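Local coordinates for alpha-fucosidase (Bifidobacterium bifidum, PDB 2EAB), which is a 1,2-alpha-L-fucosidase, a glycoside hydrolase that probably releases alpha-1,2-linked L-fucose from its substrates, present here as its catalytic region with bound calcium, at residues 228-233 with 243-248; 673-678 with 707-712; 103-108 with 122-127. All blocks are in the same frame, centred on the assembly; numbering follows the deposited sequence.

Interaction 1: 228-233 with 243-248; sequences TLTVKG and NSQIKV
Leu-229 and Ile-246 are joined by two backbone N-H...O bonds, one in each direction, as are Val-231 and Ser-244, which fixes the antiparallel register of strands 228-233 and 243-248; the axes of these short segments make 170° between their N-to-C directions. The four bonds are short and nearly straight: Leu-229 N lies 2.9 Å from Ile-246 O, and Ser-244 N lies 2.8 Å from Val-231 O. The non-hydrogen-bonded pair Thr-230/Gln-245 lies between them, and CA-H...O contacts are made as well, Gln-245 CA coming to 3.1 Å from Leu-229 O.

On the face bearing Thr-228, Thr-230 and Lys-232, the Gln-245 stem runs alongside Thr-230; chi1 of -59° sets Thr-230 OG1 anti to the carbonyl carbon, beside the backbone N, where it meets Gln-245 CG at 3.4 Å. Asn-243 ND2 lies 3.5 Å from Lys-232 CB. Leu-229, Val-231, Ser-244 and Ile-246 occupy the other face.

Gln-245 NE2 donates to Asn-243 OD1 at 3.0 Å in a nearly straight bond (165°), the acceptor lying in the Gln-245 amide plane. Asn-243 ND2 bonds Asn-301 OD1, and Gln-245 NE2 bonds Asn-301 O, on helix 297-314. One water donates to Thr-228 OG1 and accepts from Lys-247 NZ, whose salt bridge is to Asp-227.

This is a beta hairpin in the large antiparallel sheet of the N-terminal domain, of the galactose mutarotase clan.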
ATOM      1  N   THR A 228     -12.626   1.242  35.011  1.00 13.32           N
ATOM      2  CA  THR A 228     -11.808   1.746  33.903  1.00 12.87           C
ATOM      3  C   THR A 228     -10.375   2.114  34.285  1.00 12.59           C
ATOM      4  O   THR A 228     -10.136   2.826  35.263  1.00 12.59           O
ATOM      5  CB  THR A 228     -12.512   2.929  33.197  1.00 12.92           C
ATOM      6  OG1 THR A 228     -13.804   2.501  32.756  1.00 13.24           O
ATOM      7  CG2 THR A 228     -11.721   3.420  31.981  1.00 12.60           C
ATOM      8  N   LEU A 229      -9.439   1.598  33.490  1.00 12.16           N
ATOM      9  CA  LEU A 229      -8.024   1.931  33.572  1.00 12.10           C
ATOM     10  C   LEU A 229      -7.694   2.961  32.493  1.00 11.61           C
ATOM     11  O   LEU A 229      -8.042   2.769  31.323  1.00 11.69           O
ATOM     12  CB  LEU A 229      -7.187   0.668  33.356  1.00 12.33           C
ATOM     13  CG  LEU A 229      -5.665   0.788  33.257  1.00 12.55           C
ATOM     14  CD1 LEU A 229      -5.057   1.070  34.618  1.00 13.22           C
ATOM     15  CD2 LEU A 229      -5.065  -0.475  32.663  1.00 12.72           C
ATOM     16  N   THR A 230      -7.037   4.048  32.889  1.00 11.14           N
ATOM     17  CA  THR A 230      -6.669   5.115  31.960  1.00 11.10           C
ATOM     18  C   THR A 230      -5.169   5.360  31.978  1.00 10.80           C
ATOM     19  O   THR A 230      -4.573   5.563  33.042  1.00 10.88           O
ATOM     20  CB  THR A 230      -7.393   6.437  32.297  1.00 11.10           C
ATOM     21  OG1 THR A 230      -8.810   6.235  32.254  1.00 11.72           O
ATOM     22  CG2 THR A 230      -7.011   7.545  31.311  1.00 11.32           C
ATOM     23  N   VAL A 231      -4.565   5.342  30.793  1.00 10.64           N
ATOM     24  CA  VAL A 231      -3.179   5.767  30.621  1.00 10.78           C
ATOM     25  C   VAL A 231      -3.199   6.987  29.713  1.00 10.49           C
ATOM     26  O   VAL A 231      -3.749   6.930  28.608  1.00 10.44           O
ATOM     27  CB  VAL A 231      -2.303   4.652  29.994  1.00 11.02           C
ATOM     28  CG1 VAL A 231      -0.848   5.097  29.900  1.00 11.90           C
ATOM     29  CG2 VAL A 231      -2.415   3.356  30.795  1.00 12.10           C
ATOM     30  N   LYS A 232      -2.626   8.091  30.177  1.00 10.18           N
ATOM     31  CA  LYS A 232      -2.645   9.319  29.397  1.00 10.40           C
ATOM     32  C   LYS A 232      -1.401  10.142  29.664  1.00  9.79           C
ATOM     33  O   LYS A 232      -0.826  10.084  30.754  1.00  9.99           O
ATOM     34  CB  LYS A 232      -3.906  10.134  29.695  1.00 10.45           C
ATOM     35  CG  LYS A 232      -4.025  10.601  31.141  1.00 11.43           C
ATOM     36  CD  LYS A 232      -5.380  11.215  31.433  1.00 11.89           C
ATOM     37  CE  LYS A 232      -5.455  11.682  32.878  1.00 14.10           C
ATOM     38  NZ  LYS A 232      -6.828  12.108  33.258  1.00 15.82           N
ATOM     39  N   GLY A 233      -0.984  10.904  28.663  1.00  9.43           N
ATOM     40  CA  GLY A 233       0.191  11.751  28.786  1.00  8.95           C
ATOM     41  C   GLY A 233       0.416  12.510  27.499  1.00  8.31           C
ATOM     42  O   GLY A 233      -0.500  12.639  26.680  1.00  8.27           O
ATOM     43  N   ASN A 243      -4.119   9.151  24.972  1.00  7.77           N
ATOM     44  CA  ASN A 243      -5.033   8.660  25.989  1.00  8.19           C
ATOM     45  C   ASN A 243      -5.557   7.300  25.552  1.00  8.39           C
ATOM     46  O   ASN A 243      -6.064   7.151  24.436  1.00  8.16           O
ATOM     47  CB  ASN A 243      -6.186   9.661  26.174  1.00  8.74           C
ATOM     48  CG  ASN A 243      -7.109   9.308  27.336  1.00  8.97           C
ATOM     49  OD1 ASN A 243      -7.797   8.291  27.313  1.00 10.15           O
ATOM     50  ND2 ASN A 243      -7.146  10.175  28.345  1.00  9.41           N
ATOM     51  N   SER A 244      -5.410   6.306  26.421  1.00  8.82           N
ATOM     52  CA  SER A 244      -6.027   5.007  26.198  1.00  9.44           C
ATOM     53  C   SER A 244      -6.784   4.571  27.444  1.00  9.52           C
ATOM     54  O   SER A 244      -6.392   4.896  28.574  1.00  9.66           O
ATOM     55  CB  SER A 244      -4.989   3.958  25.802  1.00  9.80           C
ATOM     56  OG  SER A 244      -4.140   3.626  26.888  1.00 12.73           O
ATOM     57  N   GLN A 245      -7.878   3.846  27.229  1.00  9.40           N
ATOM     58  CA  GLN A 245      -8.732   3.388  28.320  1.00  9.91           C
ATOM     59  C   GLN A 245      -9.207   1.970  28.093  1.00  9.91           C
ATOM     60  O   GLN A 245      -9.522   1.586  26.960  1.00  9.83           O
ATOM     61  CB  GLN A 245      -9.931   4.321  28.498  1.00  9.98           C
ATOM     62  CG  GLN A 245      -9.536   5.708  28.980  1.00 10.81           C
ATOM     63  CD  GLN A 245     -10.688   6.672  29.083  1.00 10.66           C
ATOM     64  OE1 GLN A 245     -11.789   6.318  29.513  1.00 11.57           O
ATOM     65  NE2 GLN A 245     -10.434   7.917  28.703  1.00 10.45           N
ATOM     66  N   ILE A 246      -9.236   1.199  29.179  1.00  9.99           N
ATOM     67  CA  ILE A 246      -9.786  -0.150  29.181  1.00 10.38           C
ATOM     68  C   ILE A 246     -10.915  -0.197  30.200  1.00 10.63           C
ATOM     69  O   ILE A 246     -10.697   0.019  31.397  1.00 10.97           O
ATOM     70  CB  ILE A 246      -8.732  -1.235  29.528  1.00 10.26           C
ATOM     71  CG1 ILE A 246      -7.528  -1.152  28.575  1.00 10.00           C
ATOM     72  CG2 ILE A 246      -9.383  -2.629  29.536  1.00 10.45           C
ATOM     73  CD1 ILE A 246      -6.476  -2.239  28.766  1.00 10.70           C
ATOM     74  N   LYS A 247     -12.119  -0.455  29.704  1.00 11.06           N
ATOM     75  CA  LYS A 247     -13.301  -0.610  30.544  1.00 11.80           C
ATOM     76  C   LYS A 247     -13.600  -2.099  30.681  1.00 12.23           C
ATOM     77  O   LYS A 247     -13.795  -2.795  29.683  1.00 12.07           O
ATOM     78  CB  LYS A 247     -14.483   0.134  29.916  1.00 11.78           C
ATOM     79  CG  LYS A 247     -15.764   0.118  30.737  1.00 12.49           C
ATOM     80  CD  LYS A 247     -16.880   0.818  29.988  1.00 13.28           C
ATOM     81  CE  LYS A 247     -18.156   0.900  30.815  1.00 14.50           C
ATOM     82  NZ  LYS A 247     -18.017   1.786  32.003  1.00 15.66           N
ATOM     83  N   VAL A 248     -13.628  -2.580  31.924  1.00 13.09           N
ATOM     84  CA  VAL A 248     -13.813  -4.001  32.212  1.00 14.35           C
ATOM     85  C   VAL A 248     -15.254  -4.261  32.653  1.00 14.92           C
ATOM     86  O   VAL A 248     -15.704  -3.732  33.675  1.00 15.34           O
ATOM     87  CB  VAL A 248     -12.818  -4.490  33.298  1.00 14.37           C
ATOM     88  CG1 VAL A 248     -12.975  -5.980  33.544  1.00 15.36           C
ATOM     89  CG2 VAL A 248     -11.383  -4.175  32.893  1.00 15.32           C
TER
HETATM   90  O   HOH W   1     -15.925   3.576  31.610  1.00 19.40           O

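Interaction 2: 673-678 with 707-712; sequences ADNQHR and LRYRCF
Asn-675 and Gln-676 bring an irregular loop against the C-terminal turn of helix 697-711, with Gln-676 CA 4.3 Å from Arg-710 CA and a CA-H...O contact of 3.4 Å from Arg-710 CA to Asn-675 O. Arg-710 contributes the largest share. Bends at chi2 (74°) and chi3 carry its chain past the loop carbonyls, CG coming within 3.1 Å of His-677 O. One face of the guanidinium lies against His-677 CB, 3.8 Å from Arg-710 NE, while NH2 sits at the imidazole edge, the planes 69° apart; His-677 NE2 is hydrogen-bonded to Glu-567 N. Glu-652 forms a salt bridge with Arg-710 NH2, and His-679 O accepts from NE, two anchors that would restrict rotation of the group.

Two waters bridge the segments: one donates to Asn-675 O and accepts from Arg-710 NH1, another donates to Gln-676 OE1 and Arg-710 O. Gln-676 CD lies 3.4 Å from Phe-712 O. Asn-675 ND2 lies 3.9 Å from Tyr-709 CD1, amide and ring planes 67° apart, and Asn-675 OD1 is hydrogen-bonded to Tyr-671 OH. Asp-674 OD1 accepts from Gln-676 N, closing an Asx turn beside a helix C-terminus in the family 95 catalytic domain.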
ATOM      1  N   ALA A 673      27.233  -4.398 -12.638  1.00 11.55           N
ATOM      2  CA  ALA A 673      27.750  -5.087 -13.825  1.00 11.88           C
ATOM      3  C   ALA A 673      27.161  -6.470 -14.105  1.00 12.09           C
ATOM      4  O   ALA A 673      27.078  -6.876 -15.266  1.00 12.46           O
ATOM      5  CB  ALA A 673      29.283  -5.155 -13.781  1.00 12.01           C
ATOM      6  N   ASP A 674      26.749  -7.187 -13.063  1.00 12.24           N
ATOM      7  CA  ASP A 674      26.140  -8.505 -13.263  1.00 12.48           C
ATOM      8  C   ASP A 674      24.694  -8.433 -13.780  1.00 12.01           C
ATOM      9  O   ASP A 674      24.047  -9.464 -13.973  1.00 11.86           O
ATOM     10  CB  ASP A 674      26.270  -9.389 -12.010  1.00 13.08           C
ATOM     11  CG  ASP A 674      25.396  -8.925 -10.845  1.00 13.88           C
ATOM     12  OD1 ASP A 674      24.533  -8.035 -11.011  1.00 13.93           O
ATOM     13  OD2 ASP A 674      25.574  -9.476  -9.737  1.00 16.01           O
ATOM     14  N   ASN A 675      24.210  -7.209 -14.009  1.00 11.49           N
ATOM     15  CA  ASN A 675      22.878  -6.937 -14.589  1.00 11.14           C
ATOM     16  C   ASN A 675      21.691  -7.189 -13.661  1.00 11.14           C
ATOM     17  O   ASN A 675      20.534  -7.013 -14.065  1.00 11.13           O
ATOM     18  CB  ASN A 675      22.664  -7.695 -15.907  1.00 11.20           C
ATOM     19  CG  ASN A 675      23.721  -7.383 -16.943  1.00 11.18           C
ATOM     20  OD1 ASN A 675      24.016  -6.221 -17.226  1.00 11.24           O
ATOM     21  ND2 ASN A 675      24.287  -8.431 -17.534  1.00 12.36           N
ATOM     22  N   GLN A 676      21.970  -7.581 -12.421  1.00 10.97           N
ATOM     23  CA  GLN A 676      20.919  -7.996 -11.496  1.00 11.40           C
ATOM     24  C   GLN A 676      20.605  -6.970 -10.406  1.00 10.72           C
ATOM     25  O   GLN A 676      20.265  -7.341  -9.288  1.00 10.75           O
ATOM     26  CB  GLN A 676      21.276  -9.335 -10.846  1.00 11.64           C
ATOM     27  CG  GLN A 676      21.291 -10.528 -11.783  1.00 13.33           C
ATOM     28  CD  GLN A 676      21.568 -11.815 -11.030  1.00 13.79           C
ATOM     29  OE1 GLN A 676      20.763 -12.256 -10.209  1.00 18.23           O
ATOM     30  NE2 GLN A 676      22.721 -12.411 -11.292  1.00 17.60           N
ATOM     31  N   HIS A 677      20.700  -5.684 -10.731  1.00 10.28           N
ATOM     32  CA  HIS A 677      20.353  -4.646  -9.759  1.00  9.66           C
ATOM     33  C   HIS A 677      18.940  -4.844  -9.209  1.00  9.54           C
ATOM     34  O   HIS A 677      18.019  -5.188  -9.952  1.00  9.53           O
ATOM     35  CB  HIS A 677      20.506  -3.253 -10.365  1.00  9.60           C
ATOM     36  CG  HIS A 677      20.249  -2.145  -9.392  1.00  8.83           C
ATOM     37  ND1 HIS A 677      21.023  -1.947  -8.269  1.00  9.26           N
ATOM     38  CD2 HIS A 677      19.293  -1.184  -9.363  1.00  8.68           C
ATOM     39  CE1 HIS A 677      20.555  -0.914  -7.592  1.00  9.65           C
ATOM     40  NE2 HIS A 677      19.507  -0.430  -8.235  1.00  9.48           N
ATOM     41  N   ARG A 678      18.780  -4.628  -7.907  1.00  9.45           N
ATOM     42  CA  ARG A 678      17.522  -4.917  -7.219  1.00  9.43           C
ATOM     43  C   ARG A 678      16.351  -4.045  -7.683  1.00  9.10           C
ATOM     44  O   ARG A 678      15.226  -4.535  -7.836  1.00  9.60           O
ATOM     45  CB  ARG A 678      17.701  -4.807  -5.704  1.00  9.36           C
ATOM     46  CG  ARG A 678      16.512  -5.306  -4.912  1.00 10.20           C
ATOM     47  CD  ARG A 678      16.880  -5.475  -3.463  1.00 11.46           C
ATOM     48  NE  ARG A 678      15.792  -6.060  -2.690  1.00 10.77           N
ATOM     49  CZ  ARG A 678      15.252  -5.500  -1.613  1.00 10.47           C
ATOM     50  NH1 ARG A 678      15.704  -4.335  -1.157  1.00 10.07           N
ATOM     51  NH2 ARG A 678      14.270  -6.121  -0.977  1.00 10.56           N
ATOM     52  N   LEU A 707      13.602  -7.440 -17.944  1.00  7.81           N
ATOM     53  CA  LEU A 707      13.232  -8.256 -16.793  1.00  8.18           C
ATOM     54  C   LEU A 707      14.102  -9.498 -16.655  1.00  8.52           C
ATOM     55  O   LEU A 707      14.502  -9.850 -15.548  1.00  8.56           O
ATOM     56  CB  LEU A 707      11.763  -8.674 -16.875  1.00  8.28           C
ATOM     57  CG  LEU A 707      10.707  -7.613 -16.571  1.00  7.80           C
ATOM     58  CD1 LEU A 707       9.345  -8.127 -16.976  1.00  8.29           C
ATOM     59  CD2 LEU A 707      10.711  -7.221 -15.101  1.00  8.12           C
ATOM     60  N   ARG A 708      14.387 -10.165 -17.773  1.00  8.67           N
ATOM     61  CA  ARG A 708      15.199 -11.381 -17.737  1.00  9.74           C
ATOM     62  C   ARG A 708      16.594 -11.099 -17.186  1.00  9.44           C
ATOM     63  O   ARG A 708      17.076 -11.835 -16.322  1.00  9.64           O
ATOM     64  CB  ARG A 708      15.276 -12.061 -19.107  1.00  9.93           C
ATOM     65  CG  ARG A 708      13.988 -12.769 -19.523  1.00 10.82           C
ATOM     66  CD  ARG A 708      14.203 -13.722 -20.698  1.00 12.17           C
ATOM     67  NE  ARG A 708      14.876 -13.084 -21.827  1.00 16.24           N
ATOM     68  CZ  ARG A 708      14.266 -12.418 -22.805  1.00 17.08           C
ATOM     69  NH1 ARG A 708      12.944 -12.287 -22.811  1.00 17.78           N
ATOM     70  NH2 ARG A 708      14.983 -11.879 -23.784  1.00 17.40           N
ATOM     71  N   TYR A 709      17.232 -10.036 -17.670  1.00  9.66           N
ATOM     72  CA  TYR A 709      18.543  -9.662 -17.150  1.00  9.87           C
ATOM     73  C   TYR A 709      18.497  -9.347 -15.656  1.00  9.80           C
ATOM     74  O   TYR A 709      19.394  -9.735 -14.909  1.00  9.91           O
ATOM     75  CB  TYR A 709      19.121  -8.473 -17.910  1.00 10.39           C
ATOM     76  CG  TYR A 709      19.757  -8.811 -19.240  1.00 11.14           C
ATOM     77  CD1 TYR A 709      20.949  -9.537 -19.305  1.00 12.69           C
ATOM     78  CD2 TYR A 709      19.187  -8.373 -20.432  1.00 11.40           C
ATOM     79  CE1 TYR A 709      21.545  -9.837 -20.532  1.00 12.96           C
ATOM     80  CE2 TYR A 709      19.774  -8.664 -21.661  1.00 12.38           C
ATOM     81  CZ  TYR A 709      20.952  -9.396 -21.706  1.00 12.55           C
ATOM     82  OH  TYR A 709      21.539  -9.687 -22.918  1.00 13.54           O
ATOM     83  N   ARG A 710      17.452  -8.649 -15.217  1.00  9.55           N
ATOM     84  CA  ARG A 710      17.354  -8.273 -13.807  1.00  9.80           C
ATOM     85  C   ARG A 710      17.015  -9.433 -12.871  1.00  9.89           C
ATOM     86  O   ARG A 710      17.459  -9.446 -11.722  1.00 10.90           O
ATOM     87  CB  ARG A 710      16.336  -7.152 -13.611  1.00  9.65           C
ATOM     88  CG  ARG A 710      16.766  -6.108 -12.586  1.00 12.91           C
ATOM     89  CD  ARG A 710      17.865  -5.203 -13.132  1.00  9.39           C
ATOM     90  NE  ARG A 710      17.624  -3.798 -12.800  1.00  8.50           N
ATOM     91  CZ  ARG A 710      17.924  -2.771 -13.590  1.00  8.00           C
ATOM     92  NH1 ARG A 710      18.495  -2.967 -14.775  1.00  8.57           N
ATOM     93  NH2 ARG A 710      17.637  -1.536 -13.189  1.00  8.01           N
ATOM     94  N   CYS A 711      16.249 -10.407 -13.363  1.00  9.82           N
ATOM     95  CA  CYS A 711      15.598 -11.397 -12.495  1.00 10.22           C
ATOM     96  C   CYS A 711      16.230 -12.786 -12.496  1.00 10.61           C
ATOM     97  O   CYS A 711      15.879 -13.623 -11.662  1.00 10.83           O
ATOM     98  CB  CYS A 711      14.114 -11.513 -12.855  1.00 10.11           C
ATOM     99  SG  CYS A 711      13.163 -10.026 -12.509  1.00 10.34           S
ATOM    100  N   PHE A 712      17.146 -13.021 -13.432  1.00 11.28           N
ATOM    101  CA  PHE A 712      17.789 -14.322 -13.600  1.00 12.30           C
ATOM    102  C   PHE A 712      19.296 -14.249 -13.370  1.00 13.25           C
ATOM    103  O   PHE A 712      19.943 -13.250 -13.699  1.00 13.51           O
ATOM    104  CB  PHE A 712      17.525 -14.869 -15.010  1.00 12.54           C
ATOM    105  CG  PHE A 712      16.125 -15.382 -15.221  1.00 12.59           C
ATOM    106  CD1 PHE A 712      15.861 -16.746 -15.172  1.00 13.34           C
ATOM    107  CD2 PHE A 712      15.071 -14.508 -15.481  1.00 12.83           C
ATOM    108  CE1 PHE A 712      14.569 -17.233 -15.369  1.00 13.44           C
ATOM    109  CE2 PHE A 712      13.776 -14.985 -15.683  1.00 12.81           C
ATOM    110  CZ  PHE A 712      13.524 -16.354 -15.624  1.00 13.02           C
TER
HETATM  111  O   HOH W   2      20.042  -5.151 -15.947  1.00  9.26           O
HETATM  112  O   HOH W   3      17.961 -10.999  -9.556  1.00 18.91           O

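Interaction 3: 103-108 with 122-127; sequences ATLRAL and GNLTGG
Leu-124 packs both methyl branches against helix 103-113. Leu-108 meets it tip to tip: the CD1 atoms of Leu-108 and Leu-124 are 3.7 Å apart, the shortest approach between their side chains. Leu-105 arrives at about a right angle, its CD1 4.1 Å from Leu-124 CD1. Leu-124 CD1 thus touches two leucines three residues, about one turn, apart. The other branch, CD2, faces Thr-104. These two side chains slide past each other in opposite directions, with Thr-104 CG2 3.8 Å from Leu-124 CD2, and the same methyl of Leu-124 lies 4.0 Å from Leu-105 N.

At the exposed margin, Asn-123 crosses Thr-104 at about a right angle and offers its CB to Thr-104 CG2 at 4.1 Å. The threonine torsion (chi1 -57°) sets CG2 anti to the backbone N and OG1 anti to the carbonyl carbon; the methyl faces the loop while the hydroxyl is hydrogen-bonded to Lys-98 O. Leu-124 itself is the centre of an inverse gamma turn, closed by a weak bond from Thr-125 N to Asn-123 O.

Val-562 of strand 558-565 touches both Leu-105 and Leu-124, and Trp-503 also packs on Leu-124, so this N-terminal helix and loop meet residues of the family 95 catalytic domain. The chemistry is thus that of methyl groups in van der Waals contact: burial of apolar surface, rather than directed polar bonds, joins these two segments.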
ATOM      1  N   ALA A 103      17.204  28.033  -7.475  1.00  8.43           N
ATOM      2  CA  ALA A 103      18.434  28.373  -8.198  1.00  8.70           C
ATOM      3  C   ALA A 103      19.419  27.208  -8.292  1.00  8.49           C
ATOM      4  O   ALA A 103      20.122  27.066  -9.292  1.00  8.80           O
ATOM      5  CB  ALA A 103      19.105  29.598  -7.592  1.00  9.28           C
ATOM      6  N   THR A 104      19.471  26.379  -7.255  1.00  8.03           N
ATOM      7  CA  THR A 104      20.382  25.236  -7.238  1.00  8.11           C
ATOM      8  C   THR A 104      20.011  24.244  -8.333  1.00  7.72           C
ATOM      9  O   THR A 104      20.857  23.851  -9.144  1.00  7.78           O
ATOM     10  CB  THR A 104      20.398  24.572  -5.850  1.00  8.11           C
ATOM     11  OG1 THR A 104      20.759  25.561  -4.881  1.00  8.66           O
ATOM     12  CG2 THR A 104      21.398  23.418  -5.798  1.00  8.54           C
ATOM     13  N   LEU A 105      18.734  23.872  -8.359  1.00  7.81           N
ATOM     14  CA  LEU A 105      18.192  22.987  -9.377  1.00  8.15           C
ATOM     15  C   LEU A 105      18.361  23.576 -10.781  1.00  8.24           C
ATOM     16  O   LEU A 105      18.782  22.882 -11.705  1.00  8.04           O
ATOM     17  CB  LEU A 105      16.714  22.712  -9.076  1.00  8.10           C
ATOM     18  CG  LEU A 105      15.935  21.830 -10.050  1.00  8.59           C
ATOM     19  CD1 LEU A 105      16.583  20.462 -10.204  1.00  9.93           C
ATOM     20  CD2 LEU A 105      14.499  21.690  -9.573  1.00  9.17           C
ATOM     21  N   ARG A 106      18.026  24.855 -10.929  1.00  8.22           N
ATOM     22  CA  ARG A 106      18.124  25.548 -12.214  1.00  9.33           C
ATOM     23  C   ARG A 106      19.538  25.478 -12.792  1.00  8.83           C
ATOM     24  O   ARG A 106      19.715  25.188 -13.979  1.00  9.01           O
ATOM     25  CB  ARG A 106      17.668  27.001 -12.045  1.00  9.58           C
ATOM     26  CG  ARG A 106      17.670  27.854 -13.306  1.00 11.31           C
ATOM     27  CD  ARG A 106      17.115  29.253 -13.025  1.00 11.73           C
ATOM     28  NE  ARG A 106      15.819  29.185 -12.346  1.00 14.84           N
ATOM     29  CZ  ARG A 106      15.531  29.770 -11.186  1.00 15.96           C
ATOM     30  NH1 ARG A 106      16.429  30.514 -10.552  1.00 16.54           N
ATOM     31  NH2 ARG A 106      14.321  29.621 -10.665  1.00 17.44           N
ATOM     32  N   ALA A 107      20.533  25.734 -11.948  1.00  8.67           N
ATOM     33  CA  ALA A 107      21.923  25.734 -12.393  1.00  8.80           C
ATOM     34  C   ALA A 107      22.419  24.337 -12.782  1.00  8.82           C
ATOM     35  O   ALA A 107      23.190  24.196 -13.735  1.00  8.68           O
ATOM     36  CB  ALA A 107      22.826  26.367 -11.347  1.00  9.08           C
ATOM     37  N   LEU A 108      21.972  23.308 -12.060  1.00  8.56           N
ATOM     38  CA  LEU A 108      22.329  21.933 -12.399  1.00  8.73           C
ATOM     39  C   LEU A 108      21.737  21.556 -13.748  1.00  8.64           C
ATOM     40  O   LEU A 108      22.412  20.957 -14.588  1.00  8.59           O
ATOM     41  CB  LEU A 108      21.846  20.965 -11.319  1.00  8.64           C
ATOM     42  CG  LEU A 108      22.650  21.014 -10.021  1.00  8.65           C
ATOM     43  CD1 LEU A 108      21.864  20.406  -8.879  1.00  9.06           C
ATOM     44  CD2 LEU A 108      24.007  20.326 -10.170  1.00  9.44           C
ATOM     45  N   GLY A 122      24.425  16.937  -5.254  1.00  7.80           N
ATOM     46  CA  GLY A 122      24.525  16.713  -3.811  1.00  7.98           C
ATOM     47  C   GLY A 122      23.988  17.801  -2.893  1.00  8.11           C
ATOM     48  O   GLY A 122      23.695  17.526  -1.731  1.00  8.09           O
ATOM     49  N   ASN A 123      23.868  19.030  -3.393  1.00  7.51           N
ATOM     50  CA  ASN A 123      23.313  20.132  -2.601  1.00  7.58           C
ATOM     51  C   ASN A 123      21.786  20.122  -2.512  1.00  7.02           C
ATOM     52  O   ASN A 123      21.213  20.903  -1.763  1.00  6.93           O
ATOM     53  CB  ASN A 123      23.779  21.497  -3.133  1.00  7.96           C
ATOM     54  CG  ASN A 123      25.287  21.711  -3.023  1.00  9.87           C
ATOM     55  OD1 ASN A 123      25.988  20.981  -2.326  1.00 13.13           O
ATOM     56  ND2 ASN A 123      25.783  22.729  -3.717  1.00 10.59           N
ATOM     57  N   LEU A 124      21.127  19.259  -3.282  1.00  6.67           N
ATOM     58  CA  LEU A 124      19.659  19.209  -3.266  1.00  6.76           C
ATOM     59  C   LEU A 124      19.163  18.318  -2.138  1.00  6.69           C
ATOM     60  O   LEU A 124      18.716  17.192  -2.352  1.00  6.83           O
ATOM     61  CB  LEU A 124      19.102  18.772  -4.622  1.00  6.99           C
ATOM     62  CG  LEU A 124      19.266  19.781  -5.763  1.00  7.67           C
ATOM     63  CD1 LEU A 124      18.862  19.133  -7.069  1.00  8.65           C
ATOM     64  CD2 LEU A 124      18.457  21.053  -5.519  1.00  8.42           C
ATOM     65  N   THR A 125      19.271  18.844  -0.921  1.00  6.15           N
ATOM     66  CA  THR A 125      18.967  18.087   0.288  1.00  6.28           C
ATOM     67  C   THR A 125      18.178  18.918   1.297  1.00  5.95           C
ATOM     68  O   THR A 125      18.033  20.134   1.154  1.00  6.16           O
ATOM     69  CB  THR A 125      20.258  17.580   0.978  1.00  6.58           C
ATOM     70  OG1 THR A 125      21.076  18.700   1.331  1.00  7.09           O
ATOM     71  CG2 THR A 125      21.040  16.643   0.081  1.00  7.44           C
ATOM     72  N   GLY A 126      17.679  18.229   2.320  1.00  6.02           N
ATOM     73  CA  GLY A 126      16.987  18.851   3.443  1.00  6.11           C
ATOM     74  C   GLY A 126      16.829  17.818   4.536  1.00  6.09           C
ATOM     75  O   GLY A 126      17.512  16.791   4.530  1.00  6.30           O
ATOM     76  N   GLY A 127      15.951  18.106   5.490  1.00  5.97           N
ATOM     77  CA  GLY A 127      15.500  17.095   6.438  1.00  6.28           C
ATOM     78  C   GLY A 127      16.579  16.566   7.369  1.00  6.28           C
ATOM     79  O   GLY A 127      16.651  15.367   7.635  1.00  6.63           O
TER

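Overall arrangement
The three contacts are separate and follow one another along the chain: interaction 3 closes before interaction 1 opens, and both precede interaction 2. Interactions 1 and 3 fall within the same N-terminal domain, yet their centres are 48 Å apart. Interaction 2, in the family 95 catalytic domain, lies closer to interaction 3, at 31 Å between centres and about 18 Å between nearest atoms. It is on the opposite side of the chain's centre from interaction 1, 53 Å away between centres. All three lie away from the calcium sites, including the one built by Gly-57, Glu-77, Ser-386 and Leu-393, which joins residues from both domains.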